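Local coordinates for protein putative phosphatase/phosphodiesterase MPN_349 (Mycoplasma pneumoniae M129, PDB 1T71) that binds two iron ions in a calcineurin-like metallophosphoesterase fold and probably hydrolyses phosphate esters, perhaps 2',3'-cyclic nucleotides, at residues Val40-Thr45 / Ile67-His72; His47-Ser52 / Thr73-Leu78; His55-Lys60 / Ile84-Leu89. All blocks are in the same frame, centred on the assembly; numbering follows the deposited sequence.

Interaction 1: residues Val40-Thr45 / Ile67-His72. With FE (Fe (III) ion), chain B; FE (Fe (III) ion), chain C.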
ATOM      1  N   VAL A  40      -0.227   4.194   5.060  1.00 23.41           N
ATOM      2  CA  VAL A  40       0.011   4.221   3.624  1.00 22.65           C
ATOM      3  C   VAL A  40       1.117   3.270   3.218  1.00 22.25           C
ATOM      4  O   VAL A  40       2.024   2.985   3.993  1.00 21.79           O
ATOM      5  CB  VAL A  40       0.386   5.640   3.116  1.00 26.58           C
ATOM      6  CG1 VAL A  40      -0.523   6.681   3.763  1.00 26.02           C
ATOM      7  CG2 VAL A  40       1.857   5.945   3.400  1.00 25.76           C
ATOM      8  N   ASN A  41       1.011   2.748   2.003  1.00 22.40           N
ATOM      9  CA  ASN A  41       2.041   1.876   1.458  1.00 21.54           C
ATOM     10  C   ASN A  41       2.892   2.893   0.697  1.00 21.23           C
ATOM     11  O   ASN A  41       2.377   3.611  -0.161  1.00 20.06           O
ATOM     12  CB  ASN A  41       1.434   0.853   0.495  1.00 22.26           C
ATOM     13  CG  ASN A  41       2.477  -0.059  -0.112  1.00 22.46           C
ATOM     14  OD1 ASN A  41       3.443   0.407  -0.714  1.00 22.19           O
ATOM     15  ND2 ASN A  41       2.291  -1.369   0.045  1.00 22.39           N
ATOM     16  N   ALA A  42       4.180   2.969   1.020  1.00 20.67           N
ATOM     17  CA  ALA A  42       5.075   3.942   0.390  1.00 21.47           C
ATOM     18  C   ALA A  42       6.202   3.321  -0.423  1.00 20.87           C
ATOM     19  O   ALA A  42       7.236   3.951  -0.648  1.00 20.49           O
ATOM     20  CB  ALA A  42       5.664   4.857   1.468  1.00 20.38           C
ATOM     21  N   GLU A  43       5.988   2.100  -0.898  1.00 23.08           N
ATOM     22  CA  GLU A  43       7.016   1.386  -1.646  1.00 24.04           C
ATOM     23  C   GLU A  43       7.559   2.023  -2.927  1.00 24.86           C
ATOM     24  O   GLU A  43       8.612   1.606  -3.408  1.00 27.39           O
ATOM     25  CB  GLU A  43       6.540  -0.033  -1.968  1.00 21.32           C
ATOM     26  CG  GLU A  43       5.683  -0.129  -3.208  1.00 19.97           C
ATOM     27  CD  GLU A  43       6.044  -1.331  -4.051  1.00 23.09           C
ATOM     28  OE1 GLU A  43       5.517  -1.433  -5.172  1.00 20.15           O
ATOM     29  OE2 GLU A  43       6.857  -2.170  -3.596  1.00 24.04           O
ATOM     30  N   ASN A  44       6.853   3.002  -3.493  1.00 22.82           N
ATOM     31  CA  ASN A  44       7.303   3.664  -4.727  1.00 21.53           C
ATOM     32  C   ASN A  44       7.590   5.154  -4.521  1.00 22.10           C
ATOM     33  O   ASN A  44       7.755   5.899  -5.484  1.00 18.70           O
ATOM     34  CB  ASN A  44       6.233   3.532  -5.815  1.00 23.44           C
ATOM     35  CG  ASN A  44       6.041   2.099  -6.286  1.00 24.72           C
ATOM     36  OD1 ASN A  44       6.876   1.553  -7.006  1.00 26.34           O
ATOM     37  ND2 ASN A  44       4.944   1.485  -5.877  1.00 20.64           N
ATOM     38  N   THR A  45       7.653   5.587  -3.268  1.00 24.69           N
ATOM     39  CA  THR A  45       7.858   6.992  -2.961  1.00 23.77           C
ATOM     40  C   THR A  45       9.014   7.729  -3.638  1.00 25.01           C
ATOM     41  O   THR A  45       8.791   8.732  -4.318  1.00 26.86           O
ATOM     42  CB  THR A  45       7.972   7.203  -1.438  1.00 19.69           C
ATOM     43  OG1 THR A  45       6.787   6.713  -0.796  1.00 19.13           O
ATOM     44  CG2 THR A  45       8.130   8.687  -1.123  1.00 13.67           C
ATOM     45  N   ILE A  67       3.411   3.110   8.022  1.00 25.74           N
ATOM     46  CA  ILE A  67       3.779   2.793   6.651  1.00 24.61           C
ATOM     47  C   ILE A  67       3.993   1.303   6.383  1.00 24.50           C
ATOM     48  O   ILE A  67       4.613   0.601   7.187  1.00 23.74           O
ATOM     49  CB  ILE A  67       5.078   3.542   6.278  1.00 23.94           C
ATOM     50  CG1 ILE A  67       4.799   5.039   6.147  1.00 24.71           C
ATOM     51  CG2 ILE A  67       5.654   2.997   4.995  1.00 24.37           C
ATOM     52  CD1 ILE A  67       6.031   5.858   5.802  1.00 25.06           C
ATOM     53  N   THR A  68       3.470   0.830   5.253  1.00 20.54           N
ATOM     54  CA  THR A  68       3.654  -0.563   4.837  1.00 22.02           C
ATOM     55  C   THR A  68       4.424  -0.485   3.514  1.00 21.81           C
ATOM     56  O   THR A  68       4.420   0.570   2.870  1.00 20.47           O
ATOM     57  CB  THR A  68       2.297  -1.300   4.632  1.00 23.35           C
ATOM     58  OG1 THR A  68       1.488  -0.593   3.686  1.00 22.86           O
ATOM     59  CG2 THR A  68       1.549  -1.398   5.953  1.00 22.00           C
ATOM     60  N   MET A  69       5.080  -1.571   3.103  1.00 19.98           N
ATOM     61  CA  MET A  69       5.865  -1.541   1.870  1.00 21.54           C
ATOM     62  C   MET A  69       5.557  -2.657   0.871  1.00 21.76           C
ATOM     63  O   MET A  69       4.425  -3.131   0.789  1.00 22.53           O
ATOM     64  CB  MET A  69       7.360  -1.539   2.220  1.00 24.95           C
ATOM     65  CG  MET A  69       7.818  -0.330   3.037  1.00 24.72           C
ATOM     66  SD  MET A  69       8.001   1.194   2.066  1.00 30.17           S
ATOM     67  CE  MET A  69       6.553   1.869   2.281  1.00 30.98           C
ATOM     68  N   GLY A  70       6.566  -3.067   0.103  1.00 24.93           N
ATOM     69  CA  GLY A  70       6.350  -4.101  -0.897  1.00 22.71           C
ATOM     70  C   GLY A  70       7.601  -4.691  -1.517  1.00 22.64           C
ATOM     71  O   GLY A  70       8.573  -4.994  -0.820  1.00 24.72           O
ATOM     72  N   ASN A  71       7.595  -4.859  -2.832  1.00 21.17           N
ATOM     73  CA  ASN A  71       8.749  -5.454  -3.487  1.00 22.13           C
ATOM     74  C   ASN A  71       9.926  -4.515  -3.691  1.00 22.13           C
ATOM     75  O   ASN A  71      11.050  -4.969  -3.853  1.00 24.83           O
ATOM     76  CB  ASN A  71       8.335  -6.106  -4.814  1.00 22.20           C
ATOM     77  CG  ASN A  71       7.542  -5.177  -5.703  1.00 25.13           C
ATOM     78  OD1 ASN A  71       6.516  -4.638  -5.296  1.00 25.45           O
ATOM     79  ND2 ASN A  71       8.008  -4.993  -6.932  1.00 26.56           N
ATOM     80  N   HIS A  72       9.684  -3.210  -3.660  1.00 24.69           N
ATOM     81  CA  HIS A  72      10.763  -2.247  -3.834  1.00 24.97           C
ATOM     82  C   HIS A  72      11.197  -1.639  -2.507  1.00 25.54           C
ATOM     83  O   HIS A  72      11.796  -0.566  -2.465  1.00 25.14           O
ATOM     84  CB  HIS A  72      10.327  -1.151  -4.804  1.00 21.44           C
ATOM     85  CG  HIS A  72      10.315  -1.595  -6.233  1.00 24.25           C
ATOM     86  ND1 HIS A  72       9.207  -1.474  -7.044  1.00 26.31           N
ATOM     87  CD2 HIS A  72      11.281  -2.165  -6.992  1.00 23.26           C
ATOM     88  CE1 HIS A  72       9.491  -1.952  -8.243  1.00 28.52           C
ATOM     89  NE2 HIS A  72      10.742  -2.377  -8.237  1.00 27.87           N
TER
HETATM   90 FE    FE B 301       3.934  -0.351  -6.200  1.00 24.94          FE
HETATM   91 FE    FE C 302       4.843  -3.381  -6.008  1.00 27.01          FE
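Two neighbouring parallel strands of a beta-alpha-beta unit, 37-41 and 66-68, run side by side and open at their C-terminal ends into the di-iron site. Val40 and Asn41 bridge Ile67 and Thr68: Thr68 N donates to Val40 O (2.9 Å), and Ala42 N carries the pairing one step on to Thr68 O. Beyond the strands the carboxylate of Glu43 does most of the joining. Its OE1 lies 2.2 Å from each of the two iron ions, bridging them, while OE2 takes the backbone N-H of His72 (3.0 Å, 169° at the hydrogen) on its syn side, 33° out of the carboxylate plane. Asn71 OD1 binds one iron at 2.2 Å, and Asn44 ND2 is modelled 2.1 Å from the other. Asn41, its CG anti to the backbone N (chi1 179°), turns OD1 onto Glu43 N (3.1 Å) in an Asx turn, and its ND2 bonds Asp156 and, weakly, Met69 O. Gly70, lacking a side chain, lets Glu43 OE2 come within 3.4 Å of Gly70 C. Asp12 and His183 add further iron ligands. With OE1 shared by both irons and OE2 held by a peptide N-H, the Glu43 carboxylate is fixed in rotation and joins both loops at the metals.

Interaction 2: residues His47-Ser52 / Thr73-Leu78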
ATOM      1  N   HIS A  47      11.588   8.346  -6.396  1.00 26.42           N
ATOM      2  CA  HIS A  47      11.867   8.064  -7.805  1.00 27.40           C
ATOM      3  C   HIS A  47      11.192   6.776  -8.284  1.00 26.80           C
ATOM      4  O   HIS A  47      11.730   6.041  -9.117  1.00 26.64           O
ATOM      5  CB  HIS A  47      13.379   8.003  -8.055  1.00 30.94           C
ATOM      6  CG  HIS A  47      14.070   9.313  -7.840  1.00 33.09           C
ATOM      7  ND1 HIS A  47      14.800   9.595  -6.705  1.00 35.45           N
ATOM      8  CD2 HIS A  47      14.090  10.439  -8.588  1.00 34.77           C
ATOM      9  CE1 HIS A  47      15.239  10.840  -6.763  1.00 34.69           C
ATOM     10  NE2 HIS A  47      14.821  11.375  -7.895  1.00 38.02           N
ATOM     11  N   GLY A  48      10.003   6.514  -7.746  1.00 24.58           N
ATOM     12  CA  GLY A  48       9.245   5.340  -8.138  1.00 24.01           C
ATOM     13  C   GLY A  48       9.634   4.046  -7.449  1.00 25.18           C
ATOM     14  O   GLY A  48       8.978   3.023  -7.658  1.00 23.83           O
ATOM     15  N   LYS A  49      10.688   4.079  -6.634  1.00 21.04           N
ATOM     16  CA  LYS A  49      11.138   2.878  -5.937  1.00 24.23           C
ATOM     17  C   LYS A  49      11.794   3.142  -4.586  1.00 23.08           C
ATOM     18  O   LYS A  49      12.781   3.877  -4.488  1.00 22.51           O
ATOM     19  CB  LYS A  49      12.117   2.088  -6.813  1.00 32.70           C
ATOM     20  CG  LYS A  49      11.501   1.556  -8.096  1.00 36.86           C
ATOM     21  CD  LYS A  49      12.470   0.674  -8.862  1.00 40.45           C
ATOM     22  CE  LYS A  49      13.722   1.433  -9.238  1.00 43.27           C
ATOM     23  NZ  LYS A  49      14.705   0.568  -9.952  1.00 46.89           N
ATOM     24  N   GLY A  50      11.239   2.536  -3.545  1.00 21.53           N
ATOM     25  CA  GLY A  50      11.808   2.695  -2.222  1.00 22.84           C
ATOM     26  C   GLY A  50      11.475   4.007  -1.543  1.00 23.58           C
ATOM     27  O   GLY A  50      10.713   4.826  -2.072  1.00 20.64           O
ATOM     28  N   LEU A  51      12.075   4.215  -0.375  1.00 24.52           N
ATOM     29  CA  LEU A  51      11.816   5.415   0.413  1.00 24.09           C
ATOM     30  C   LEU A  51      13.082   5.986   1.051  1.00 24.83           C
ATOM     31  O   LEU A  51      13.755   5.305   1.828  1.00 26.22           O
ATOM     32  CB  LEU A  51      10.795   5.071   1.502  1.00 18.66           C
ATOM     33  CG  LEU A  51      10.327   6.119   2.513  1.00 19.46           C
ATOM     34  CD1 LEU A  51       9.552   7.229   1.814  1.00 19.56           C
ATOM     35  CD2 LEU A  51       9.457   5.428   3.559  1.00 17.98           C
ATOM     36  N   SER A  52      13.403   7.235   0.720  1.00 21.74           N
ATOM     37  CA  SER A  52      14.573   7.908   1.282  1.00 24.01           C
ATOM     38  C   SER A  52      14.193   8.427   2.669  1.00 23.87           C
ATOM     39  O   SER A  52      13.008   8.512   2.993  1.00 23.13           O
ATOM     40  CB  SER A  52      14.990   9.091   0.396  1.00 25.30           C
ATOM     41  OG  SER A  52      14.002  10.114   0.421  1.00 24.17           O
ATOM     42  N   THR A  73      10.897  -2.345  -1.424  1.00 24.09           N
ATOM     43  CA  THR A  73      11.244  -1.890  -0.082  1.00 25.64           C
ATOM     44  C   THR A  73      12.718  -1.489   0.106  1.00 26.09           C
ATOM     45  O   THR A  73      13.025  -0.499   0.769  1.00 26.49           O
ATOM     46  CB  THR A  73      10.933  -2.994   0.979  1.00 24.00           C
ATOM     47  OG1 THR A  73       9.525  -3.290   0.990  1.00 22.66           O
ATOM     48  CG2 THR A  73      11.374  -2.535   2.375  1.00 23.66           C
ATOM     49  N   TRP A  74      13.626  -2.243  -0.496  1.00 24.83           N
ATOM     50  CA  TRP A  74      15.050  -2.011  -0.289  1.00 25.56           C
ATOM     51  C   TRP A  74      15.838  -1.287  -1.372  1.00 26.19           C
ATOM     52  O   TRP A  74      17.070  -1.349  -1.386  1.00 27.40           O
ATOM     53  CB  TRP A  74      15.703  -3.365   0.006  1.00 23.67           C
ATOM     54  CG  TRP A  74      14.915  -4.157   1.020  1.00 24.87           C
ATOM     55  CD1 TRP A  74      15.065  -4.135   2.381  1.00 24.82           C
ATOM     56  CD2 TRP A  74      13.793  -5.012   0.754  1.00 25.07           C
ATOM     57  NE1 TRP A  74      14.104  -4.920   2.976  1.00 23.37           N
ATOM     58  CE2 TRP A  74      13.309  -5.466   2.003  1.00 24.05           C
ATOM     59  CE3 TRP A  74      13.146  -5.434  -0.417  1.00 23.42           C
ATOM     60  CZ2 TRP A  74      12.206  -6.323   2.114  1.00 23.86           C
ATOM     61  CZ3 TRP A  74      12.051  -6.288  -0.308  1.00 22.26           C
ATOM     62  CH2 TRP A  74      11.592  -6.721   0.951  1.00 23.88           C
ATOM     63  N   PHE A  75      15.157  -0.571  -2.255  1.00 24.20           N
ATOM     64  CA  PHE A  75      15.876   0.098  -3.322  1.00 24.32           C
ATOM     65  C   PHE A  75      16.725   1.318  -2.952  1.00 24.22           C
ATOM     66  O   PHE A  75      17.785   1.516  -3.541  1.00 23.55           O
ATOM     67  CB  PHE A  75      14.926   0.449  -4.462  1.00 24.29           C
ATOM     68  CG  PHE A  75      15.633   0.732  -5.747  1.00 25.45           C
ATOM     69  CD1 PHE A  75      15.888   2.039  -6.144  1.00 25.58           C
ATOM     70  CD2 PHE A  75      16.092  -0.315  -6.541  1.00 25.83           C
ATOM     71  CE1 PHE A  75      16.587   2.298  -7.316  1.00 27.36           C
ATOM     72  CE2 PHE A  75      16.792  -0.067  -7.713  1.00 27.90           C
ATOM     73  CZ  PHE A  75      17.043   1.242  -8.100  1.00 27.60           C
ATOM     74  N   GLN A  76      16.281   2.135  -2.000  1.00 23.29           N
ATOM     75  CA  GLN A  76      17.068   3.301  -1.605  1.00 24.51           C
ATOM     76  C   GLN A  76      18.120   2.884  -0.567  1.00 26.46           C
ATOM     77  O   GLN A  76      17.953   3.098   0.639  1.00 25.87           O
ATOM     78  CB  GLN A  76      16.147   4.398  -1.055  1.00 25.44           C
ATOM     79  CG  GLN A  76      15.120   4.900  -2.083  1.00 24.66           C
ATOM     80  CD  GLN A  76      15.762   5.524  -3.319  1.00 25.73           C
ATOM     81  OE1 GLN A  76      15.190   5.499  -4.419  1.00 26.69           O
ATOM     82  NE2 GLN A  76      16.942   6.098  -3.143  1.00 19.93           N
ATOM     83  N   LYS A  77      19.204   2.292  -1.067  1.00 27.31           N
ATOM     84  CA  LYS A  77      20.303   1.778  -0.249  1.00 30.84           C
ATOM     85  C   LYS A  77      20.929   2.739   0.752  1.00 30.34           C
ATOM     86  O   LYS A  77      21.232   2.356   1.881  1.00 31.14           O
ATOM     87  CB  LYS A  77      21.436   1.275  -1.140  1.00 41.87           C
ATOM     88  CG  LYS A  77      21.014   0.729  -2.472  1.00 44.73           C
ATOM     89  CD  LYS A  77      20.510  -0.675  -2.373  1.00 46.18           C
ATOM     90  CE  LYS A  77      20.307  -1.215  -3.770  1.00 50.25           C
ATOM     91  NZ  LYS A  77      21.549  -1.045  -4.575  1.00 51.57           N
ATOM     92  N   LEU A  78      21.147   3.977   0.329  1.00 30.26           N
ATOM     93  CA  LEU A  78      21.791   4.969   1.184  1.00 30.93           C
ATOM     94  C   LEU A  78      21.192   5.154   2.576  1.00 30.68           C
ATOM     95  O   LEU A  78      21.928   5.362   3.536  1.00 29.28           O
ATOM     96  CB  LEU A  78      21.840   6.327   0.464  1.00 30.14           C
ATOM     97  CG  LEU A  78      22.401   6.289  -0.964  1.00 30.30           C
ATOM     98  CD1 LEU A  78      22.487   7.694  -1.534  1.00 29.87           C
ATOM     99  CD2 LEU A  78      23.775   5.628  -0.958  1.00 30.00           C
TER
HETATM  100  O   HOH W   1      14.190   1.819   0.229  1.00 19.48           O
HETATM  101  O   HOH W   2      15.737   3.110   2.279  1.00 27.31           O
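Lys49 lies over one face of the Phe75 ring and touches it with the end of its chain. CE sits above the middle of the ring, 3.5 Å from the centroid and 13° off the normal, a CH-pi contact; NZ is also 3.5 Å from the centroid but 32° off the normal, shifted toward CZ and CE2, and makes a cation-pi contact. A bend at chi3 (-60°) folds the ammonium end back over the ring, and Lys49 CB rests near the ring's CG and CD1. A long aliphatic chain ending in a charge suits this place, since it offers both carbon and cation to the same aromatic face.

Beside this pair, Gln76 lays its CG against the backbone, 3.6 Å from Leu51 N. Gly50, with no side chain and a positive phi, lets the CG of Gln76 lie this close. Two waters bridge the backbones of the two loops. One molecule accepts from Leu51 N and Gln76 N and donates to Thr73 O (2.6 Å); a second donates to Leu51 O and to Gln76 O (2.8 Å). Gln76 itself is the centre of an inverse gamma turn.

Behind these contacts, Lys49 also packs on His72, the probable proton donor. Two loops following neighbouring parallel strands thus meet beside the di-iron site of a calcineurin-like metallophosphoesterase.

Interaction 3: residues His55-Lys60 / Ile84-Leu89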
ATOM      1  N   HIS A  55      12.235  11.576   2.259  1.00 25.96           N
ATOM      2  CA  HIS A  55      10.840  11.341   1.923  1.00 25.69           C
ATOM      3  C   HIS A  55      10.038  10.697   3.047  1.00 26.57           C
ATOM      4  O   HIS A  55       8.826  10.910   3.151  1.00 25.92           O
ATOM      5  CB  HIS A  55      10.767  10.536   0.629  1.00 25.19           C
ATOM      6  CG  HIS A  55      11.216  11.317  -0.568  1.00 24.54           C
ATOM      7  ND1 HIS A  55      11.673  10.725  -1.724  1.00 25.38           N
ATOM      8  CD2 HIS A  55      11.286  12.653  -0.777  1.00 25.04           C
ATOM      9  CE1 HIS A  55      12.008  11.662  -2.594  1.00 24.97           C
ATOM     10  NE2 HIS A  55      11.782  12.840  -2.044  1.00 26.47           N
ATOM     11  N   TYR A  56      10.709   9.928   3.900  1.00 25.25           N
ATOM     12  CA  TYR A  56      10.022   9.305   5.017  1.00 26.09           C
ATOM     13  C   TYR A  56       9.552  10.408   5.960  1.00 27.71           C
ATOM     14  O   TYR A  56       8.428  10.373   6.463  1.00 28.38           O
ATOM     15  CB  TYR A  56      10.948   8.341   5.759  1.00 29.65           C
ATOM     16  CG  TYR A  56      10.489   8.034   7.170  1.00 31.20           C
ATOM     17  CD1 TYR A  56      10.870   8.846   8.245  1.00 31.64           C
ATOM     18  CD2 TYR A  56       9.632   6.966   7.428  1.00 30.23           C
ATOM     19  CE1 TYR A  56      10.407   8.599   9.540  1.00 29.57           C
ATOM     20  CE2 TYR A  56       9.161   6.715   8.718  1.00 31.13           C
ATOM     21  CZ  TYR A  56       9.550   7.535   9.766  1.00 29.91           C
ATOM     22  OH  TYR A  56       9.061   7.293  11.028  1.00 31.42           O
ATOM     23  N   GLU A  57      10.406  11.397   6.199  1.00 27.22           N
ATOM     24  CA  GLU A  57      10.016  12.489   7.084  1.00 28.29           C
ATOM     25  C   GLU A  57       8.935  13.339   6.419  1.00 27.07           C
ATOM     26  O   GLU A  57       8.023  13.822   7.087  1.00 27.24           O
ATOM     27  CB  GLU A  57      11.236  13.334   7.478  1.00 37.73           C
ATOM     28  CG  GLU A  57      12.203  12.606   8.432  1.00 41.59           C
ATOM     29  CD  GLU A  57      11.545  12.144   9.747  1.00 45.79           C
ATOM     30  OE1 GLU A  57      12.219  11.442  10.540  1.00 47.25           O
ATOM     31  OE2 GLU A  57      10.366  12.488  10.003  1.00 46.97           O
ATOM     32  N   PHE A  58       9.021  13.506   5.102  1.00 30.71           N
ATOM     33  CA  PHE A  58       8.009  14.271   4.378  1.00 30.87           C
ATOM     34  C   PHE A  58       6.625  13.650   4.618  1.00 31.78           C
ATOM     35  O   PHE A  58       5.674  14.344   4.992  1.00 31.73           O
ATOM     36  CB  PHE A  58       8.302  14.268   2.876  1.00 30.02           C
ATOM     37  CG  PHE A  58       7.224  14.918   2.047  1.00 31.97           C
ATOM     38  CD1 PHE A  58       7.361  16.230   1.608  1.00 32.78           C
ATOM     39  CD2 PHE A  58       6.055  14.224   1.733  1.00 30.92           C
ATOM     40  CE1 PHE A  58       6.352  16.842   0.866  1.00 33.11           C
ATOM     41  CE2 PHE A  58       5.043  14.827   0.995  1.00 31.15           C
ATOM     42  CZ  PHE A  58       5.190  16.137   0.560  1.00 31.96           C
ATOM     43  N   LEU A  59       6.514  12.344   4.382  1.00 27.85           N
ATOM     44  CA  LEU A  59       5.245  11.646   4.576  1.00 27.87           C
ATOM     45  C   LEU A  59       4.800  11.773   6.022  1.00 28.16           C
ATOM     46  O   LEU A  59       3.622  11.965   6.317  1.00 28.72           O
ATOM     47  CB  LEU A  59       5.383  10.161   4.214  1.00 25.35           C
ATOM     48  CG  LEU A  59       5.493   9.840   2.722  1.00 24.34           C
ATOM     49  CD1 LEU A  59       5.643   8.336   2.545  1.00 25.17           C
ATOM     50  CD2 LEU A  59       4.252  10.355   1.986  1.00 23.04           C
ATOM     51  N   LYS A  60       5.764  11.665   6.921  1.00 27.76           N
ATOM     52  CA  LYS A  60       5.500  11.766   8.342  1.00 29.29           C
ATOM     53  C   LYS A  60       4.964  13.155   8.700  1.00 29.98           C
ATOM     54  O   LYS A  60       4.005  13.285   9.462  1.00 27.94           O
ATOM     55  CB  LYS A  60       6.788  11.484   9.110  1.00 38.05           C
ATOM     56  CG  LYS A  60       6.564  10.961  10.495  1.00 41.74           C
ATOM     57  CD  LYS A  60       5.829   9.634  10.467  1.00 41.67           C
ATOM     58  CE  LYS A  60       5.431   9.250  11.870  1.00 41.91           C
ATOM     59  NZ  LYS A  60       6.622   9.287  12.757  1.00 44.32           N
ATOM     60  N   ILE A  84      13.972   1.720   7.090  1.00 24.90           N
ATOM     61  CA  ILE A  84      13.199   0.529   7.402  1.00 27.25           C
ATOM     62  C   ILE A  84      13.307   0.076   8.865  1.00 26.71           C
ATOM     63  O   ILE A  84      12.583  -0.814   9.310  1.00 22.83           O
ATOM     64  CB  ILE A  84      13.506  -0.603   6.366  1.00 45.02           C
ATOM     65  CG1 ILE A  84      13.139  -1.975   6.914  1.00 46.73           C
ATOM     66  CG2 ILE A  84      14.925  -0.520   5.915  1.00 46.23           C
ATOM     67  CD1 ILE A  84      13.261  -3.067   5.873  1.00 50.64           C
ATOM     68  N   ASN A  85      14.184   0.726   9.626  1.00 31.25           N
ATOM     69  CA  ASN A  85      14.320   0.420  11.047  1.00 31.63           C
ATOM     70  C   ASN A  85      13.369   1.323  11.839  1.00 31.00           C
ATOM     71  O   ASN A  85      13.250   1.192  13.055  1.00 30.47           O
ATOM     72  CB  ASN A  85      15.760   0.647  11.518  1.00 36.86           C
ATOM     73  CG  ASN A  85      16.510  -0.652  11.755  1.00 38.16           C
ATOM     74  OD1 ASN A  85      17.741  -0.691  11.694  1.00 41.47           O
ATOM     75  ND2 ASN A  85      15.773  -1.721  12.035  1.00 34.91           N
ATOM     76  N   LYS A  86      12.695   2.242  11.147  1.00 31.54           N
ATOM     77  CA  LYS A  86      11.758   3.149  11.808  1.00 32.02           C
ATOM     78  C   LYS A  86      10.643   2.353  12.479  1.00 32.08           C
ATOM     79  O   LYS A  86      10.066   1.446  11.883  1.00 31.23           O
ATOM     80  CB  LYS A  86      11.166   4.148  10.808  1.00 27.86           C
ATOM     81  CG  LYS A  86      12.164   5.189  10.314  1.00 29.14           C
ATOM     82  CD  LYS A  86      12.699   6.087  11.441  1.00 32.79           C
ATOM     83  CE  LYS A  86      13.583   7.198  10.882  1.00 33.17           C
ATOM     84  NZ  LYS A  86      14.091   8.155  11.902  1.00 34.42           N
ATOM     85  N   LYS A  87      10.337   2.721  13.718  1.00 28.31           N
ATOM     86  CA  LYS A  87       9.324   2.043  14.525  1.00 29.79           C
ATOM     87  C   LYS A  87       7.900   1.982  13.965  1.00 28.27           C
ATOM     88  O   LYS A  87       7.150   1.067  14.294  1.00 27.04           O
ATOM     89  CB  LYS A  87       9.281   2.667  15.929  1.00 50.94           C
ATOM     90  CG  LYS A  87      10.398   3.679  16.209  1.00 55.99           C
ATOM     91  CD  LYS A  87      10.215   4.963  15.385  1.00 55.40           C
ATOM     92  CE  LYS A  87      11.490   5.784  15.317  1.00 50.27           C
ATOM     93  NZ  LYS A  87      12.591   5.006  14.703  1.00 55.86           N
ATOM     94  N   ASP A  88       7.521   2.949  13.135  1.00 28.12           N
ATOM     95  CA  ASP A  88       6.175   2.975  12.566  1.00 27.04           C
ATOM     96  C   ASP A  88       6.155   2.533  11.106  1.00 26.46           C
ATOM     97  O   ASP A  88       5.254   2.904  10.356  1.00 24.96           O
ATOM     98  CB  ASP A  88       5.592   4.383  12.679  1.00 32.42           C
ATOM     99  CG  ASP A  88       6.588   5.455  12.286  1.00 34.58           C
ATOM    100  OD1 ASP A  88       7.527   5.140  11.528  1.00 34.71           O
ATOM    101  OD2 ASP A  88       6.434   6.614  12.727  1.00 36.23           O
ATOM    102  N   LEU A  89       7.146   1.731  10.722  1.00 26.76           N
ATOM    103  CA  LEU A  89       7.276   1.245   9.351  1.00 26.53           C
ATOM    104  C   LEU A  89       7.338  -0.278   9.330  1.00 26.91           C
ATOM    105  O   LEU A  89       8.161  -0.879  10.024  1.00 28.11           O
ATOM    106  CB  LEU A  89       8.559   1.829   8.744  1.00 31.28           C
ATOM    107  CG  LEU A  89       9.153   1.531   7.360  1.00 33.69           C
ATOM    108  CD1 LEU A  89       8.799   0.132   6.897  1.00 33.74           C
ATOM    109  CD2 LEU A  89       8.680   2.581   6.369  1.00 33.25           C
TER
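With CG anti to the backbone N (chi1 160°), Tyr56 reaches out from helix 53-62 to Lys86 and Asp88 in the loop before strand 89-90. Asp88 has its CG between the backbone N and the carbonyl carbon (chi1 44°), which presents the carboxylate to the helix. Tyr56 OH donates to Asp88 OD1 (2.7 Å), using the syn lone pair of that oxygen; OD1 lies at the ring's edge, in its plane, although the ring and carboxylate planes are 44° apart.

The second carboxylate oxygen is taken by Lys60, one helical turn on from Tyr56. Lys60 and Asp88 approach from opposite directions, and NZ meets OD2 nearly head-on to its C-O bond in a salt bridge of 2.7 Å. Aspartate suits this place because its two oxygens serve two different donors at once, and the pair of bonds limits its rotation. The nearby lysine would probably favour the ionised carboxylate.

Lys86 supplies the apolar half of the contact. Its CG stands over one face of the tyrosine ring, 3.8 Å from the centroid and offset toward the rim in a CH-pi contact, while CE runs on above CE1. The chain ends with NZ 4.0 Å from Glu57 OE1, opposite charges beyond salt-bridge range. Tyrosine fits between these partners by giving a flat face to the lysine methylenes and a hydroxyl to the acid.

Lys86 to Leu89 form a type I beta turn, and Tyr56 also packs against Ile67. The contact belongs to an alpha/beta layer of the fold, joining the crossover helix 53-62 to the turn that leads into the edge strand 89-90.

Overall arrangement
From the N terminus, the chain leaves strand 37-41 through 40-45, passes the loop 47-52, runs through 55-60 within helix 53-62, and returns along 67-72. There interaction 1 closes the beta-alpha-beta unit. The chain then runs directly into 73-78, where interaction 2 brings it back to the loop before the helix, and later reaches 84-89, where interaction 3 brings it back to the helix itself. All three first segments precede all three second ones, so every pair of contacts crosses and none nests. A probable hydrogen bond, Gly50 N to Glu43 O, joins interactions 1 and 2, and another, Ile67 N to Asp88 O, interactions 1 and 3; Leu51 packs on Tyr56 and Leu89 of interaction 3.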